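Local coordinates for protein diketoreductase (Acinetobacter baylyi, PDB 4E12) that reduces dicarbonyl compounds with NADH and probably also acts as a (3S)-3-hydroxyacyl-CoA dehydrogenase, at residues A[108-122]-A[133-145]. Residues are numbered along the deposited sequence; the frame is centred on the assembly and turned at random.
Sequences GELAPAKTIFATNSS and TGRGDKFLALHFA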
# COMPACT_ATOMS: atom_id res chain seq x y z
N GLY A 108 14.58 12.54 34.20
CA GLY A 108 13.57 12.40 35.23
C GLY A 108 13.92 13.12 36.51
O GLY A 108 13.04 13.59 37.24
N GLU A 109 15.22 13.22 36.78
CA GLU A 109 15.73 13.90 37.98
C GLU A 109 15.78 15.41 37.77
O GLU A 109 15.38 16.18 38.64
CB GLU A 109 17.14 13.40 38.32
CG GLU A 109 17.23 11.91 38.61
CD GLU A 109 18.66 11.45 38.87
OE1 GLU A 109 19.60 12.24 38.63
OE2 GLU A 109 18.84 10.29 39.30
N LEU A 110 16.26 15.81 36.60
CA LEU A 110 16.54 17.22 36.32
C LEU A 110 15.30 18.04 35.96
O LEU A 110 15.28 19.26 36.17
CB LEU A 110 17.58 17.32 35.22
CG LEU A 110 18.88 16.56 35.50
CD1 LEU A 110 19.84 16.69 34.33
CD2 LEU A 110 19.52 17.10 36.77
N ALA A 111 14.27 17.41 35.41
CA ALA A 111 13.14 18.18 34.94
C ALA A 111 12.12 18.46 36.03
O ALA A 111 11.86 17.61 36.90
CB ALA A 111 12.47 17.47 33.76
N PRO A 112 11.52 19.66 36.01
CA PRO A 112 10.50 19.94 37.02
C PRO A 112 9.35 18.94 36.90
O PRO A 112 9.14 18.34 35.85
CB PRO A 112 10.07 21.37 36.70
CG PRO A 112 10.38 21.55 35.25
CD PRO A 112 11.62 20.73 35.01
N ALA A 113 8.61 18.73 37.99
CA ALA A 113 7.58 17.70 38.03
C ALA A 113 6.55 17.85 36.91
O ALA A 113 5.91 16.87 36.51
CB ALA A 113 6.90 17.69 39.39
N LYS A 114 6.38 19.07 36.41
CA LYS A 114 5.35 19.36 35.42
C LYS A 114 5.66 18.78 34.04
O LYS A 114 4.75 18.61 33.22
CB LYS A 114 5.17 20.87 35.27
CG LYS A 114 6.43 21.58 34.82
CD LYS A 114 6.12 23.00 34.37
CE LYS A 114 7.39 23.68 33.88
NZ LYS A 114 7.12 25.08 33.44
N THR A 115 6.93 18.49 33.79
CA THR A 115 7.43 18.18 32.45
C THR A 115 6.90 16.89 31.83
O THR A 115 7.04 15.80 32.39
CB THR A 115 8.98 18.22 32.39
OG1 THR A 115 9.43 19.52 32.80
CG2 THR A 115 9.47 17.96 30.97
N ILE A 116 6.31 17.02 30.64
CA ILE A 116 5.92 15.86 29.85
C ILE A 116 7.11 15.39 29.04
O ILE A 116 7.84 16.21 28.47
CB ILE A 116 4.78 16.22 28.90
CG1 ILE A 116 3.56 16.68 29.71
CG2 ILE A 116 4.47 15.04 27.97
CD1 ILE A 116 2.41 17.22 28.90
N PHE A 117 7.34 14.08 29.01
CA PHE A 117 8.42 13.51 28.21
C PHE A 117 7.83 12.82 26.98
O PHE A 117 6.95 11.96 27.10
CB PHE A 117 9.22 12.46 28.98
CG PHE A 117 9.97 12.98 30.18
CD1 PHE A 117 10.16 14.34 30.38
CD2 PHE A 117 10.48 12.09 31.12
CE1 PHE A 117 10.86 14.82 31.49
CE2 PHE A 117 11.18 12.56 32.24
CZ PHE A 117 11.37 13.92 32.42
N ALA A 118 8.34 13.15 25.80
CA ALA A 118 7.91 12.42 24.61
C ALA A 118 9.12 11.91 23.83
O ALA A 118 10.05 12.66 23.55
CB ALA A 118 7.04 13.33 23.74
N THR A 119 9.10 10.62 23.50
CA THR A 119 10.16 10.01 22.69
C THR A 119 9.76 9.99 21.20
O THR A 119 8.59 9.77 20.88
CB THR A 119 10.43 8.55 23.16
OG1 THR A 119 11.43 7.95 22.33
CG2 THR A 119 9.16 7.71 23.12
N ASN A 120 10.72 10.24 20.31
CA ASN A 120 10.47 10.19 18.87
C ASN A 120 10.93 8.84 18.32
O ASN A 120 10.96 8.65 17.10
CB ASN A 120 11.22 11.35 18.16
CG ASN A 120 11.02 11.33 16.65
OD1 ASN A 120 9.89 11.25 16.15
ND2 ASN A 120 12.12 11.39 15.91
N SER A 121 11.23 7.90 19.21
CA SER A 121 11.93 6.66 18.85
C SER A 121 11.20 5.84 17.78
O SER A 121 10.00 5.59 17.91
CB SER A 121 12.19 5.79 20.09
OG SER A 121 12.95 4.64 19.76
N SER A 122 11.94 5.42 16.75
CA SER A 122 11.40 4.52 15.72
C SER A 122 11.76 3.05 15.96
O SER A 122 11.30 2.18 15.22
CB SER A 122 11.88 4.92 14.31
OG SER A 122 11.34 6.16 13.88
N THR A 133 12.06 6.90 33.23
CA THR A 133 11.59 8.27 33.33
C THR A 133 11.32 8.67 34.76
O THR A 133 11.65 9.78 35.18
CB THR A 133 10.31 8.53 32.51
OG1 THR A 133 9.21 7.81 33.08
CG2 THR A 133 10.51 8.11 31.07
N GLY A 134 10.69 7.77 35.52
CA GLY A 134 10.28 8.11 36.87
C GLY A 134 8.97 8.86 36.87
O GLY A 134 8.49 9.30 37.92
N ARG A 135 8.40 9.03 35.68
CA ARG A 135 7.09 9.65 35.55
C ARG A 135 6.28 9.00 34.43
O ARG A 135 6.01 9.62 33.40
CB ARG A 135 7.21 11.17 35.37
CG ARG A 135 7.99 11.63 34.14
CD ARG A 135 8.12 13.16 34.14
NE ARG A 135 9.05 13.63 35.17
CZ ARG A 135 9.34 14.90 35.41
NH1 ARG A 135 8.78 15.87 34.70
NH2 ARG A 135 10.20 15.22 36.37
N GLY A 136 5.89 7.74 34.64
CA GLY A 136 5.13 7.02 33.64
C GLY A 136 3.83 7.68 33.21
O GLY A 136 3.36 7.46 32.09
N ASP A 137 3.22 8.47 34.09
CA ASP A 137 1.96 9.13 33.75
C ASP A 137 2.20 10.29 32.78
O ASP A 137 1.25 10.83 32.20
CB ASP A 137 1.26 9.65 35.01
CG ASP A 137 2.12 10.60 35.81
OD1 ASP A 137 3.25 10.21 36.20
OD2 ASP A 137 1.68 11.75 36.03
N LYS A 138 3.46 10.67 32.61
CA LYS A 138 3.81 11.82 31.80
C LYS A 138 4.75 11.47 30.66
O LYS A 138 5.42 12.35 30.12
CB LYS A 138 4.44 12.92 32.67
CG LYS A 138 3.50 13.55 33.68
CD LYS A 138 4.23 14.61 34.49
CE LYS A 138 3.29 15.39 35.40
NZ LYS A 138 2.33 16.22 34.62
N PHE A 139 4.82 10.18 30.31
CA PHE A 139 5.72 9.72 29.25
C PHE A 139 4.91 9.07 28.14
O PHE A 139 4.01 8.27 28.39
CB PHE A 139 6.72 8.72 29.81
CG PHE A 139 7.68 8.20 28.79
CD1 PHE A 139 7.77 6.84 28.53
CD2 PHE A 139 8.50 9.08 28.08
CE1 PHE A 139 8.66 6.35 27.58
CE2 PHE A 139 9.40 8.61 27.13
CZ PHE A 139 9.48 7.23 26.88
N LEU A 140 5.22 9.44 26.90
CA LEU A 140 4.61 8.80 25.75
C LEU A 140 5.50 8.96 24.53
O LEU A 140 6.60 9.50 24.61
CB LEU A 140 3.20 9.34 25.49
CG LEU A 140 2.99 10.86 25.52
CD1 LEU A 140 3.87 11.56 24.50
CD2 LEU A 140 1.52 11.19 25.29
N ALA A 141 5.03 8.46 23.39
CA ALA A 141 5.77 8.65 22.16
C ALA A 141 5.06 9.70 21.33
O ALA A 141 3.83 9.72 21.28
CB ALA A 141 5.88 7.35 21.39
N LEU A 142 5.85 10.58 20.71
CA LEU A 142 5.39 11.53 19.72
C LEU A 142 6.33 11.37 18.54
O LEU A 142 7.48 11.82 18.57
CB LEU A 142 5.48 12.96 20.28
CG LEU A 142 4.88 14.05 19.39
CD1 LEU A 142 3.38 13.80 19.26
CD2 LEU A 142 5.15 15.43 19.98
N HIS A 143 5.83 10.72 17.50
CA HIS A 143 6.66 10.22 16.41
C HIS A 143 6.38 11.01 15.15
O HIS A 143 5.24 11.06 14.67
CB HIS A 143 6.38 8.74 16.20
CG HIS A 143 7.27 8.09 15.18
ND1 HIS A 143 6.78 7.54 14.02
CD2 HIS A 143 8.61 7.90 15.15
CE1 HIS A 143 7.78 7.04 13.31
NE2 HIS A 143 8.90 7.25 13.98
N PHE A 144 7.43 11.62 14.63
CA PHE A 144 7.39 12.45 13.42
C PHE A 144 7.94 11.68 12.22
O PHE A 144 8.56 10.62 12.37
CB PHE A 144 8.27 13.68 13.64
CG PHE A 144 7.78 14.57 14.74
CD1 PHE A 144 8.02 14.25 16.08
CD2 PHE A 144 7.09 15.74 14.45
CE1 PHE A 144 7.57 15.09 17.10
CE2 PHE A 144 6.64 16.57 15.45
CZ PHE A 144 6.88 16.25 16.78
N ALA A 145 7.75 12.24 11.03
CA ALA A 145 8.27 11.65 9.80
C ALA A 145 9.26 12.61 9.16
O ALA A 145 9.07 13.82 9.23
CB ALA A 145 7.12 11.39 8.85
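Phe-117 and Thr-119 pair in parallel with Phe-139 and Ala-141, four backbone hydrogen bonds running from Phe-117 N to Lys-138 O (2.8 Å) through to Leu-142 N on Thr-119 O. Strands 116-119 and 139-144 are neighbours in the Rossmann-type sheet, joined by helix 126-133 as a beta-alpha-beta crossover. At the N-terminal end Arg-135 reaches into the turn Pro-112 to Thr-115. Its NH1 donates to Pro-112 O (2.7 Å) and, on an in-plane lone pair, to Thr-115 O (2.9 Å), while NH2 donates to Ala-111 O from above the carbonyl plane. A bend at chi3 (72°) turns the guanidinium nearly parallel to the Phe-117 ring (planes 10° apart), with CZ of the ring over its face, while Arg-135 CD sits over the ring face, 3.8 Å from the centroid, in a CH-pi contact. Thr-133 CB meets the edge of that ring. Just past strand 116-119, Asn-120 OD1 accepts an almost straight hydrogen bond from Phe-144 N (2.9 Å). Ser-122 OG, in the ring plane of His-143, shares a 2.7 Å hydrogen bond with NE2; Glu-155 hydrogen-bonds ND1, and Tyr-191 stacks on the ring. Together these should hold the imidazole's rotation, orienting His-143, predicted to be important for catalysis, beside NAD(+)-binding Asn-120 and Ser-122.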